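Local coordinates for protein peptidyl-tRNA hydrolase (Sulfolobus solfataricus, PDB 1XTY) that hydrolyses peptidyl-tRNAs into tRNA and an N-acyl amino acid, and may act on those that drop off the ribosome during protein synthesis, at residues 69-74 with 81-86; 5-10 with 65-70; 24-29 with 97-102; 75-80 with 110-115; 29-34 with 44-49. One frame throughout, in Å; residues are numbered along the deposited sequence.

Interaction 1: residues 69-74 with 81-86; sequences SRAKKA and FSIIED
A74 and A71, one turn apart on helix 64-76, meet F81 and I83, alternate residues of strand 81-85. This is helix-on-sheet packing. The helix covers one face of a mixed sheet at the strand that is outermost within this chain, and a short turn joins the two elements.

The contacts between the segments are apolar. A74 points its methyl at the strand, and CB of A74 lies 4.1 Å from CB of F81. The F81 ring leaves that point with CG between the backbone N and the carbonyl carbon (chi1 73°). It passes A74 obliquely and runs on to E75, the next residue of the helix. Further along, I83 uses the end of its longer branch. The small alanines let the helix come close, and L100 of the adjoining strand packs against both A71 and I83.

Hydrogen bonds hold each part in shape. A74 N bonds to R70 O at 3.0 Å within the helix. S82 and I84 pair with strand 97-106. The S82 hydroxyl lies on the other face of the sheet and bonds to A26 O of helix 16-35.

The I83 contact rests on one methyl pair: CD1 of I83 to CB of A71, 4.2 Å.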
# COMPACT_ATOMS: atom_id res chain seq x y z
N SER A 69 -0.82 -1.09 -22.04
CA SER A 69 -0.68 0.14 -22.80
C SER A 69 -0.07 1.24 -21.95
O SER A 69 0.84 1.95 -22.39
CB SER A 69 -2.05 0.60 -23.31
OG SER A 69 -1.96 1.88 -23.90
N ARG A 70 -0.55 1.38 -20.72
CA ARG A 70 -0.05 2.41 -19.83
C ARG A 70 1.31 2.10 -19.23
O ARG A 70 2.08 3.01 -18.92
CB ARG A 70 -1.10 2.71 -18.76
CG ARG A 70 -2.35 3.31 -19.38
CD ARG A 70 -3.42 3.67 -18.39
NE ARG A 70 -4.55 4.32 -19.06
CZ ARG A 70 -5.30 3.75 -20.00
NH1 ARG A 70 -5.04 2.50 -20.39
NH2 ARG A 70 -6.29 4.42 -20.56
N ALA A 71 1.63 0.82 -19.07
CA ALA A 71 2.94 0.45 -18.55
C ALA A 71 3.99 0.81 -19.60
O ALA A 71 5.08 1.27 -19.28
CB ALA A 71 2.99 -1.05 -18.24
N LYS A 72 3.65 0.61 -20.87
CA LYS A 72 4.58 0.92 -21.96
C LYS A 72 4.82 2.43 -22.00
O LYS A 72 5.93 2.89 -22.23
CB LYS A 72 3.99 0.42 -23.28
CG LYS A 72 4.94 0.49 -24.48
CD LYS A 72 5.01 1.88 -25.07
CE LYS A 72 5.79 1.87 -26.38
NZ LYS A 72 7.15 1.28 -26.21
N LYS A 73 3.76 3.19 -21.75
CA LYS A 73 3.85 4.64 -21.75
C LYS A 73 4.80 5.08 -20.63
O LYS A 73 5.71 5.88 -20.85
CB LYS A 73 2.46 5.24 -21.54
CG LYS A 73 2.24 6.59 -22.19
CD LYS A 73 0.81 6.68 -22.70
CE LYS A 73 0.54 8.02 -23.38
NZ LYS A 73 -0.81 8.03 -24.02
N ALA A 74 4.59 4.53 -19.44
CA ALA A 74 5.43 4.85 -18.29
C ALA A 74 6.89 4.51 -18.55
O ALA A 74 7.79 5.28 -18.25
CB ALA A 74 4.92 4.10 -17.06
N PHE A 81 7.57 2.16 -12.42
CA PHE A 81 6.30 1.46 -12.57
C PHE A 81 6.41 0.04 -12.00
O PHE A 81 7.50 -0.51 -11.91
CB PHE A 81 5.86 1.43 -14.04
CG PHE A 81 6.66 0.50 -14.91
CD1 PHE A 81 6.32 -0.85 -15.02
CD2 PHE A 81 7.74 0.98 -15.64
CE1 PHE A 81 7.06 -1.71 -15.84
CE2 PHE A 81 8.48 0.13 -16.47
CZ PHE A 81 8.14 -1.22 -16.57
N SER A 82 5.28 -0.52 -11.60
CA SER A 82 5.27 -1.87 -11.07
C SER A 82 4.05 -2.63 -11.56
O SER A 82 2.93 -2.12 -11.48
CB SER A 82 5.26 -1.85 -9.53
OG SER A 82 4.13 -1.15 -9.04
N ILE A 83 4.27 -3.83 -12.09
CA ILE A 83 3.17 -4.65 -12.58
C ILE A 83 3.00 -5.75 -11.54
O ILE A 83 3.90 -6.58 -11.34
CB ILE A 83 3.48 -5.27 -13.95
CG1 ILE A 83 3.69 -4.16 -14.99
CG2 ILE A 83 2.32 -6.17 -14.39
CD1 ILE A 83 4.11 -4.66 -16.36
N ILE A 84 1.86 -5.74 -10.87
CA ILE A 84 1.58 -6.70 -9.82
C ILE A 84 0.77 -7.91 -10.29
O ILE A 84 -0.24 -7.75 -10.96
CB ILE A 84 0.84 -6.02 -8.66
CG1 ILE A 84 1.68 -4.85 -8.12
CG2 ILE A 84 0.53 -7.02 -7.56
CD1 ILE A 84 3.06 -5.26 -7.63
N GLU A 85 1.23 -9.10 -9.93
CA GLU A 85 0.52 -10.33 -10.28
C GLU A 85 0.10 -11.02 -8.99
O GLU A 85 0.78 -10.93 -7.97
CB GLU A 85 1.41 -11.27 -11.12
CG GLU A 85 1.98 -10.63 -12.39
CD GLU A 85 2.50 -11.64 -13.41
OE1 GLU A 85 2.93 -12.74 -13.02
OE2 GLU A 85 2.49 -11.31 -14.62
N ASP A 86 -1.04 -11.70 -9.04
CA ASP A 86 -1.58 -12.40 -7.88
C ASP A 86 -0.70 -13.58 -7.47
O ASP A 86 -0.06 -14.21 -8.31
CB ASP A 86 -3.00 -12.88 -8.20
CG ASP A 86 -3.78 -13.26 -6.95
OD1 ASP A 86 -3.60 -14.38 -6.44
OD2 ASP A 86 -4.57 -12.42 -6.47

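Interaction 2: residues 5-10 with 65-70; sequences VIVVRS and DEIISR. With SO4 (sulfate ion), chain F.
I67 is the first residue of 65-70 to touch strand 2-9, and it meets both V7 and R9. Its longer branch does the touching. CG1 sits anti to the carbonyl carbon (chi1 -85°), and the extended chain carries CD1 up to the strand. There CD1 of I67 is modelled 3.2 Å from CG of R9, unusually short for two carbons, so the exact length is uncertain. The two side chains cross at about a right angle. The same methyl is 3.9 Å from the carbonyl O of V7. The I67 and V7 side chains slide past each other in opposite directions, with CG1 of I67 4.2 Å from CG1 of V7.

The R9 chain bends at chi3, and its guanidinium meets a sulfate ion at its edge. NH1 of R9 bonds to sulfate O2 at 2.6 Å, and NH2 of R9 to O3 at 3.0 Å. The ion probably came from the crystallisation liquor. NE of R9 also forms a salt bridge with D11, and NH1 bonds to I97 O. A leucine here would probably lose the bonds to the sulfate and I97 O and leave the D11 carboxylate without this charge partner.

In the fold, helix 64-76 lies over one face of the mixed sheet, against V7. Helix 16-35 packs on the other face, against I6 and V8.

Three residues on from I67, R70 turns its guanidinium back to its own helix. NH1 of R70 bonds to E66 O at 2.7 Å. That oxygen lies in the guanidinium plane.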
# COMPACT_ATOMS: atom_id res chain seq x y z
N VAL A 5 0.16 6.94 -8.82
CA VAL A 5 -1.10 6.48 -9.36
C VAL A 5 -1.07 4.96 -9.46
O VAL A 5 -0.08 4.39 -9.90
CB VAL A 5 -1.37 7.06 -10.76
CG1 VAL A 5 -2.71 6.56 -11.29
CG2 VAL A 5 -1.36 8.58 -10.70
N ILE A 6 -2.15 4.32 -9.03
CA ILE A 6 -2.25 2.87 -9.12
C ILE A 6 -3.49 2.55 -9.95
O ILE A 6 -4.60 2.99 -9.64
CB ILE A 6 -2.38 2.20 -7.73
CG1 ILE A 6 -1.13 2.47 -6.89
CG2 ILE A 6 -2.56 0.69 -7.90
CD1 ILE A 6 -1.16 3.79 -6.15
N VAL A 7 -3.28 1.81 -11.03
CA VAL A 7 -4.35 1.42 -11.94
C VAL A 7 -4.80 -0.00 -11.63
O VAL A 7 -4.02 -0.95 -11.77
CB VAL A 7 -3.88 1.49 -13.41
CG1 VAL A 7 -5.05 1.21 -14.35
CG2 VAL A 7 -3.28 2.86 -13.69
N VAL A 8 -6.05 -0.16 -11.22
CA VAL A 8 -6.60 -1.46 -10.87
C VAL A 8 -7.51 -2.03 -11.96
O VAL A 8 -8.29 -1.29 -12.56
CB VAL A 8 -7.40 -1.38 -9.56
CG1 VAL A 8 -7.93 -2.74 -9.18
CG2 VAL A 8 -6.52 -0.81 -8.46
N ARG A 9 -7.41 -3.33 -12.21
CA ARG A 9 -8.25 -4.01 -13.21
C ARG A 9 -9.64 -4.26 -12.65
O ARG A 9 -9.79 -4.84 -11.57
CB ARG A 9 -7.65 -5.35 -13.61
CG ARG A 9 -6.47 -5.25 -14.56
CD ARG A 9 -5.98 -6.64 -14.93
NE ARG A 9 -6.95 -7.38 -15.72
CZ ARG A 9 -6.81 -8.67 -16.04
NH1 ARG A 9 -5.74 -9.34 -15.64
NH2 ARG A 9 -7.74 -9.27 -16.78
N SER A 10 -10.66 -3.86 -13.40
CA SER A 10 -12.05 -4.04 -12.97
C SER A 10 -12.70 -5.31 -13.51
O SER A 10 -13.75 -5.72 -13.01
CB SER A 10 -12.88 -2.83 -13.40
OG SER A 10 -12.30 -1.62 -12.94
N ASP A 65 -5.21 -5.25 -21.49
CA ASP A 65 -4.54 -4.48 -22.53
C ASP A 65 -4.38 -3.01 -22.17
O ASP A 65 -3.38 -2.39 -22.54
CB ASP A 65 -5.29 -4.59 -23.86
CG ASP A 65 -5.30 -6.01 -24.41
OD1 ASP A 65 -4.44 -6.81 -24.00
OD2 ASP A 65 -6.15 -6.30 -25.27
N GLU A 66 -5.35 -2.45 -21.46
CA GLU A 66 -5.26 -1.05 -21.08
C GLU A 66 -4.16 -0.84 -20.04
O GLU A 66 -3.60 0.25 -19.93
CB GLU A 66 -6.62 -0.57 -20.58
CG GLU A 66 -7.68 -0.71 -21.66
CD GLU A 66 -9.04 -0.23 -21.23
OE1 GLU A 66 -9.55 -0.71 -20.20
OE2 GLU A 66 -9.61 0.64 -21.94
N ILE A 67 -3.85 -1.88 -19.28
CA ILE A 67 -2.79 -1.78 -18.29
C ILE A 67 -1.43 -1.87 -18.99
O ILE A 67 -0.51 -1.12 -18.68
CB ILE A 67 -2.92 -2.88 -17.21
CG1 ILE A 67 -3.89 -2.39 -16.12
CG2 ILE A 67 -1.55 -3.24 -16.62
CD1 ILE A 67 -3.94 -3.25 -14.88
N ILE A 68 -1.32 -2.78 -19.96
CA ILE A 68 -0.07 -2.95 -20.70
C ILE A 68 0.22 -1.67 -21.47
O ILE A 68 1.37 -1.22 -21.55
CB ILE A 68 -0.17 -4.13 -21.70
CG1 ILE A 68 -0.49 -5.43 -20.95
CG2 ILE A 68 1.13 -4.25 -22.49
CD1 ILE A 68 0.57 -5.85 -19.95
N SER A 69 -0.82 -1.09 -22.04
CA SER A 69 -0.68 0.14 -22.80
C SER A 69 -0.07 1.24 -21.95
O SER A 69 0.84 1.95 -22.39
CB SER A 69 -2.05 0.60 -23.31
OG SER A 69 -1.96 1.88 -23.90
N ARG A 70 -0.55 1.38 -20.72
CA ARG A 70 -0.05 2.41 -19.83
C ARG A 70 1.31 2.10 -19.23
O ARG A 70 2.08 3.01 -18.92
CB ARG A 70 -1.10 2.71 -18.76
CG ARG A 70 -2.35 3.31 -19.38
CD ARG A 70 -3.42 3.67 -18.39
NE ARG A 70 -4.55 4.32 -19.06
CZ ARG A 70 -5.30 3.75 -20.00
NH1 ARG A 70 -5.04 2.50 -20.39
NH2 ARG A 70 -6.29 4.42 -20.56
S SO4 F . -6.18 -12.52 -17.57
O1 SO4 F . -6.55 -13.46 -16.49
O2 SO4 F . -5.32 -11.46 -17.02
O3 SO4 F . -7.41 -11.91 -18.12
O4 SO4 F . -5.47 -13.25 -18.63

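Interaction 3: residues 24-29 with 97-102; sequences AHAAVT and ITCLGI
C99 holds SG between its backbone N and carbonyl carbon (chi1 63°), which turns the sulfur toward the methyl of A26 on the facing helix. The two atoms, SG of C99 and CB of A26, are 3.9 Å apart. A single torsion places the sulfur, and A26 has none to adjust.

The second half of the contact is at G101, where no side chain stands between the strand and the helix. CB of A26 lies 4.3 Å from CA of G101. The alpha carbons of A26 and G101 are only 5.2 Å apart. A beta carbon built on G101 would sit 3.4 Å from CB of A26, which is tight. The pairing of alanine with glycine thus lets helix 16-35 lie very close to strand 97-106. It is close helix-on-sheet packing in the core of the PTH2 fold, and all three touching residues are buried.

Side chains alternate along the strand. C99 faces this helix, while L100 faces the other way, onto I67 and R70 of helix 64-76.

A26 also packs on I6 of strand 2-9 and I84 of strand 81-85, so its methyl sits over three adjacent strands. The outer side of helix 16-35 belongs to the dimer: A27 packs on V28 of the second subunit, and T29 OG1 bonds to Q54 of that subunit.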
# COMPACT_ATOMS: atom_id res chain seq x y z
N ALA A 24 -1.54 -2.02 -2.17
CA ALA A 24 -0.44 -1.85 -1.21
C ALA A 24 0.81 -2.52 -1.77
O ALA A 24 1.93 -2.05 -1.55
CB ALA A 24 -0.82 -2.46 0.14
N HIS A 25 0.62 -3.63 -2.48
CA HIS A 25 1.73 -4.37 -3.09
C HIS A 25 2.36 -3.48 -4.16
O HIS A 25 3.59 -3.37 -4.26
CB HIS A 25 1.19 -5.66 -3.72
CG HIS A 25 2.24 -6.67 -4.06
ND1 HIS A 25 3.58 -6.35 -4.17
CD2 HIS A 25 2.15 -8.00 -4.34
CE1 HIS A 25 4.26 -7.43 -4.51
NE2 HIS A 25 3.42 -8.44 -4.62
N ALA A 26 1.52 -2.85 -4.97
CA ALA A 26 2.01 -1.97 -6.03
C ALA A 26 2.81 -0.81 -5.45
O ALA A 26 3.88 -0.48 -5.96
CB ALA A 26 0.84 -1.43 -6.86
N ALA A 27 2.30 -0.20 -4.38
CA ALA A 27 2.98 0.94 -3.77
C ALA A 27 4.32 0.59 -3.13
O ALA A 27 5.30 1.31 -3.32
CB ALA A 27 2.06 1.59 -2.72
N VAL A 28 4.36 -0.51 -2.38
CA VAL A 28 5.60 -0.91 -1.73
C VAL A 28 6.67 -1.30 -2.75
O VAL A 28 7.84 -0.92 -2.61
CB VAL A 28 5.37 -2.09 -0.75
CG1 VAL A 28 6.69 -2.61 -0.21
CG2 VAL A 28 4.48 -1.62 0.40
N THR A 29 6.28 -2.05 -3.77
CA THR A 29 7.23 -2.45 -4.80
C THR A 29 7.84 -1.22 -5.48
O THR A 29 9.03 -1.19 -5.75
CB THR A 29 6.55 -3.38 -5.83
OG1 THR A 29 6.20 -4.61 -5.20
CG2 THR A 29 7.49 -3.67 -7.00
N ILE A 97 -2.30 -10.61 -13.65
CA ILE A 97 -1.96 -9.21 -13.42
C ILE A 97 -3.20 -8.52 -12.83
O ILE A 97 -4.27 -8.54 -13.42
CB ILE A 97 -1.53 -8.53 -14.73
CG1 ILE A 97 -0.20 -9.13 -15.20
CG2 ILE A 97 -1.40 -7.02 -14.53
CD1 ILE A 97 0.33 -8.53 -16.50
N THR A 98 -3.03 -7.90 -11.66
CA THR A 98 -4.14 -7.24 -10.98
C THR A 98 -4.11 -5.71 -11.04
O THR A 98 -5.16 -5.07 -11.02
CB THR A 98 -4.19 -7.64 -9.49
OG1 THR A 98 -2.97 -7.26 -8.85
CG2 THR A 98 -4.38 -9.15 -9.35
N CYS A 99 -2.91 -5.13 -11.08
CA CYS A 99 -2.82 -3.68 -11.12
C CYS A 99 -1.44 -3.19 -11.54
O CYS A 99 -0.48 -3.96 -11.61
CB CYS A 99 -3.19 -3.08 -9.76
SG CYS A 99 -2.11 -3.54 -8.39
N LEU A 100 -1.38 -1.89 -11.80
CA LEU A 100 -0.16 -1.22 -12.24
C LEU A 100 0.09 0.03 -11.40
O LEU A 100 -0.78 0.88 -11.25
CB LEU A 100 -0.31 -0.80 -13.71
CG LEU A 100 0.77 0.11 -14.31
CD1 LEU A 100 2.05 -0.69 -14.54
CD2 LEU A 100 0.28 0.70 -15.63
N GLY A 101 1.29 0.14 -10.84
CA GLY A 101 1.62 1.32 -10.07
C GLY A 101 2.53 2.19 -10.92
O GLY A 101 3.34 1.67 -11.68
N ILE A 102 2.39 3.51 -10.80
CA ILE A 102 3.22 4.45 -11.55
C ILE A 102 3.66 5.60 -10.64
O ILE A 102 2.84 6.18 -9.93
CB ILE A 102 2.47 5.04 -12.77
CG1 ILE A 102 2.03 3.93 -13.71
CG2 ILE A 102 3.37 6.02 -13.50
CD1 ILE A 102 1.14 4.41 -14.86

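Interaction 4: residues 75-80 with 110-115; sequences ETMNLP and VDSITG
L79 and I113 reach toward each other tip to tip. CD1 of L79 is 3.6 Å from CD1 of I113. M77 also extends toward the end of I113, but the modelled gap from its CE is shorter than carbons allow, so the place of that methyl is doubtful. The approach of the M77 end to the S112 hydroxyl shares this doubt.

The next shell sets these groups in place. I113 holds CG1 anti to its carbonyl carbon (chi1 -55°), and the extended branch sends CD1 out to L79. The S112 hydroxyl bonds to L109 O within its own helix.

The 75-80 backbone is shaped by a Schellman motif that ends helix 64-76. N78 has a positive phi of 54° and is the C-prime residue. N of N78 bonds to O of E75 at 3.0 Å, and N of L79 bonds to O of A74 at 3.0 Å. The motif turns the chain so that M77 and L79, on either side of N78, both face helix 107-114. Farther out, W45 packs on L79, and I102 and A74 pack on I113.

Chemically, the L79 and I113 pair is apolar, and the nearby S112 hydroxyl is already bonded to L109 O. The packing therefore relies on side-chain shape rather than on paired charges, and that shape is better defined at L79 and I113 than at M77.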
# COMPACT_ATOMS: atom_id res chain seq x y z
N GLU A 75 7.11 3.33 -19.12
CA GLU A 75 8.45 2.84 -19.43
C GLU A 75 9.19 3.74 -20.43
O GLU A 75 10.35 4.09 -20.23
CB GLU A 75 8.34 1.41 -19.96
CG GLU A 75 9.62 0.84 -20.55
CD GLU A 75 9.77 1.14 -22.02
OE1 GLU A 75 8.87 0.77 -22.81
OE2 GLU A 75 10.81 1.73 -22.40
N THR A 76 8.50 4.10 -21.51
CA THR A 76 9.08 4.94 -22.54
C THR A 76 9.49 6.29 -21.97
O THR A 76 10.49 6.87 -22.38
CB THR A 76 8.09 5.16 -23.70
OG1 THR A 76 7.76 3.90 -24.30
CG2 THR A 76 8.69 6.07 -24.76
N MET A 77 8.71 6.79 -21.02
CA MET A 77 8.98 8.08 -20.40
C MET A 77 9.89 7.98 -19.19
O MET A 77 10.07 8.94 -18.44
CB MET A 77 7.67 8.76 -20.03
CG MET A 77 6.77 8.96 -21.23
SD MET A 77 5.38 10.01 -20.89
CE MET A 77 4.37 8.92 -20.05
N ASN A 78 10.46 6.79 -18.99
CA ASN A 78 11.38 6.54 -17.89
C ASN A 78 10.84 6.89 -16.51
O ASN A 78 11.52 7.53 -15.71
CB ASN A 78 12.69 7.28 -18.14
CG ASN A 78 13.39 6.80 -19.41
OD1 ASN A 78 13.74 5.63 -19.54
ND2 ASN A 78 13.59 7.72 -20.35
N LEU A 79 9.61 6.46 -16.24
CA LEU A 79 8.98 6.69 -14.94
C LEU A 79 8.97 5.36 -14.21
O LEU A 79 8.98 4.30 -14.83
CB LEU A 79 7.53 7.16 -15.11
CG LEU A 79 7.27 8.49 -15.83
CD1 LEU A 79 5.77 8.78 -15.82
CD2 LEU A 79 8.03 9.61 -15.14
N PRO A 80 8.96 5.39 -12.86
CA PRO A 80 8.94 4.15 -12.09
C PRO A 80 7.59 3.48 -12.28
O PRO A 80 6.56 4.16 -12.30
CB PRO A 80 9.13 4.62 -10.64
CG PRO A 80 9.66 6.02 -10.76
CD PRO A 80 8.97 6.56 -11.97
N VAL A 110 2.43 12.31 -14.85
CA VAL A 110 1.70 11.06 -14.72
C VAL A 110 0.35 11.15 -15.44
O VAL A 110 -0.13 10.15 -15.98
CB VAL A 110 1.45 10.71 -13.24
CG1 VAL A 110 0.78 9.34 -13.13
CG2 VAL A 110 2.78 10.70 -12.48
N ASP A 111 -0.25 12.34 -15.45
CA ASP A 111 -1.53 12.52 -16.12
C ASP A 111 -1.42 12.30 -17.62
O ASP A 111 -2.41 11.96 -18.28
CB ASP A 111 -2.11 13.92 -15.87
CG ASP A 111 -2.73 14.05 -14.49
OD1 ASP A 111 -3.43 13.11 -14.06
OD2 ASP A 111 -2.53 15.11 -13.85
N SER A 112 -0.23 12.49 -18.18
CA SER A 112 -0.04 12.28 -19.61
C SER A 112 -0.13 10.78 -19.89
O SER A 112 0.10 10.33 -21.01
CB SER A 112 1.32 12.83 -20.07
OG SER A 112 2.40 12.10 -19.51
N ILE A 113 -0.49 10.02 -18.85
CA ILE A 113 -0.63 8.57 -18.94
C ILE A 113 -1.99 8.08 -18.43
O ILE A 113 -2.63 7.24 -19.07
CB ILE A 113 0.41 7.83 -18.07
CG1 ILE A 113 1.82 8.27 -18.44
CG2 ILE A 113 0.26 6.32 -18.26
CD1 ILE A 113 2.90 7.61 -17.59
N THR A 114 -2.42 8.59 -17.29
CA THR A 114 -3.67 8.16 -16.68
C THR A 114 -4.71 9.26 -16.43
O THR A 114 -5.64 9.07 -15.65
CB THR A 114 -3.41 7.47 -15.33
OG1 THR A 114 -2.87 8.43 -14.40
CG2 THR A 114 -2.41 6.33 -15.51
N GLY A 115 -4.56 10.40 -17.10
CA GLY A 115 -5.51 11.48 -16.89
C GLY A 115 -6.93 11.23 -17.38
O GLY A 115 -7.82 12.03 -17.11

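Interaction 5: residues 29-34 with 44-49; sequences TLVVSI and EWLNEW
L46 packs against V31 and I34 of the neighbouring helix through CB and both methyls. Its CB starts the contact, 4.0 Å from CG2 of I34. CG is anti to the backbone N (chi1 179°) and sends one methyl to each partner. CD2 of L46 lies 3.6 Å from CG2 and 4.1 Å from CB of I34. CD1 of L46 goes to CG2 of V31, at 4.0 Å. L46 thus bridges two residues nearly a turn apart, crossing V31 at about a right angle.

The V31 methyl has a second neighbour on the same helix as L46. CG2 of V31 lies 3.8 Å from CZ3 of W49, at an oblique approach to the indole. W49 NE1 bonds to P55 O.

This is apolar packing between two consecutive helices, 16-35 and 40-51, joined by a short loop. The axes of the two segments come within 10.7 Å at their closest, with N-to-C directions 130° apart, nearer antiparallel than parallel.

I34 and W49 also pack on P104, near the end of strand 97-106, and W49 reaches I2 and M4 of strand 2-9. On the dimer side, V31 packs on V32 of the second subunit and W49 on V28 of that subunit.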
# COMPACT_ATOMS: atom_id res chain seq x y z
N THR A 29 6.28 -2.05 -3.77
CA THR A 29 7.23 -2.45 -4.80
C THR A 29 7.84 -1.22 -5.48
O THR A 29 9.03 -1.19 -5.75
CB THR A 29 6.55 -3.38 -5.83
OG1 THR A 29 6.20 -4.61 -5.20
CG2 THR A 29 7.49 -3.67 -7.00
N LEU A 30 7.02 -0.21 -5.75
CA LEU A 30 7.52 1.01 -6.37
C LEU A 30 8.55 1.69 -5.48
O LEU A 30 9.67 1.97 -5.91
CB LEU A 30 6.37 2.00 -6.63
CG LEU A 30 5.53 1.81 -7.89
CD1 LEU A 30 4.35 2.79 -7.85
CD2 LEU A 30 6.38 2.05 -9.13
N VAL A 31 8.17 1.95 -4.23
CA VAL A 31 9.06 2.61 -3.28
C VAL A 31 10.38 1.87 -3.10
O VAL A 31 11.46 2.48 -3.14
CB VAL A 31 8.33 2.79 -1.92
CG1 VAL A 31 9.30 3.27 -0.85
CG2 VAL A 31 7.20 3.81 -2.08
N VAL A 32 10.32 0.55 -2.91
CA VAL A 32 11.55 -0.22 -2.73
C VAL A 32 12.41 -0.23 -4.00
O VAL A 32 13.65 -0.16 -3.92
CB VAL A 32 11.23 -1.67 -2.29
CG1 VAL A 32 12.50 -2.51 -2.26
CG2 VAL A 32 10.60 -1.63 -0.90
N SER A 33 11.78 -0.30 -5.17
CA SER A 33 12.53 -0.31 -6.42
C SER A 33 13.27 1.02 -6.63
O SER A 33 14.37 1.05 -7.18
CB SER A 33 11.60 -0.57 -7.61
OG SER A 33 10.75 0.54 -7.85
N ILE A 34 12.65 2.11 -6.18
CA ILE A 34 13.25 3.43 -6.32
C ILE A 34 14.43 3.58 -5.35
O ILE A 34 15.50 4.06 -5.73
CB ILE A 34 12.21 4.53 -6.04
CG1 ILE A 34 11.16 4.52 -7.16
CG2 ILE A 34 12.88 5.89 -5.90
CD1 ILE A 34 9.96 5.40 -6.88
N GLU A 44 14.52 11.83 -5.91
CA GLU A 44 14.11 13.18 -5.56
C GLU A 44 12.58 13.21 -5.49
O GLU A 44 12.01 13.75 -4.55
CB GLU A 44 14.62 14.19 -6.59
CG GLU A 44 16.13 14.25 -6.69
CD GLU A 44 16.62 15.21 -7.77
OE1 GLU A 44 16.18 15.07 -8.93
OE2 GLU A 44 17.44 16.09 -7.46
N TRP A 45 11.93 12.64 -6.50
CA TRP A 45 10.47 12.61 -6.52
C TRP A 45 9.93 11.83 -5.32
O TRP A 45 8.91 12.21 -4.74
CB TRP A 45 9.94 11.96 -7.80
CG TRP A 45 10.17 12.75 -9.05
CD1 TRP A 45 10.35 14.10 -9.16
CD2 TRP A 45 10.20 12.24 -10.39
NE1 TRP A 45 10.49 14.46 -10.48
CE2 TRP A 45 10.40 13.34 -11.26
CE3 TRP A 45 10.07 10.96 -10.94
CZ2 TRP A 45 10.47 13.19 -12.65
CZ3 TRP A 45 10.15 10.81 -12.32
CH2 TRP A 45 10.35 11.93 -13.16
N LEU A 46 10.59 10.73 -4.96
CA LEU A 46 10.14 9.92 -3.83
C LEU A 46 10.21 10.72 -2.53
O LEU A 46 9.26 10.73 -1.74
CB LEU A 46 10.99 8.65 -3.71
CG LEU A 46 10.66 7.71 -2.54
CD1 LEU A 46 9.23 7.20 -2.68
CD2 LEU A 46 11.64 6.54 -2.54
N ASN A 47 11.33 11.41 -2.30
CA ASN A 47 11.48 12.21 -1.09
C ASN A 47 10.41 13.29 -0.98
O ASN A 47 9.84 13.51 0.09
CB ASN A 47 12.86 12.86 -1.05
CG ASN A 47 13.96 11.85 -0.79
OD1 ASN A 47 13.90 11.08 0.17
ND2 ASN A 47 14.98 11.86 -1.65
N GLU A 48 10.15 13.98 -2.09
CA GLU A 48 9.14 15.03 -2.11
C GLU A 48 7.75 14.44 -1.85
O GLU A 48 6.93 15.03 -1.14
CB GLU A 48 9.14 15.74 -3.47
CG GLU A 48 10.50 16.25 -3.89
CD GLU A 48 10.51 16.75 -5.33
OE1 GLU A 48 11.54 16.55 -6.01
OE2 GLU A 48 9.50 17.34 -5.77
N TRP A 49 7.49 13.29 -2.45
CA TRP A 49 6.21 12.62 -2.30
C TRP A 49 5.94 12.32 -0.83
O TRP A 49 4.83 12.53 -0.33
CB TRP A 49 6.21 11.32 -3.11
CG TRP A 49 4.94 10.54 -3.05
CD1 TRP A 49 3.72 10.93 -3.52
CD2 TRP A 49 4.79 9.20 -2.57
NE1 TRP A 49 2.81 9.90 -3.36
CE2 TRP A 49 3.44 8.83 -2.78
CE3 TRP A 49 5.66 8.28 -1.98
CZ2 TRP A 49 2.94 7.57 -2.42
CZ3 TRP A 49 5.17 7.02 -1.62
CH2 TRP A 49 3.82 6.68 -1.85

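In the fold
From the N terminus, strand 2-9 enters interaction 2, whose loop closes only at helix 64-76. Helix 16-35 then takes part in interactions 3 and 5, which share T29. Interaction 5 closes early, so it lies within the loops of both 2 and 3. Interaction 3 opens inside the loop of 2 and closes at strand 97-106, so the two cross. Interaction 1 begins where 2 ends and closes inside the loop of 3. Interaction 4 starts within 1, crossing 1 and 3. Interactions 1 and 2 tie one sheet face to helix 64-76, and 3 ties the other to helix 16-35. Interaction 4 joins the end of helix 64-76 to helix 107-114, and 5 joins helices 16-35 and 40-51.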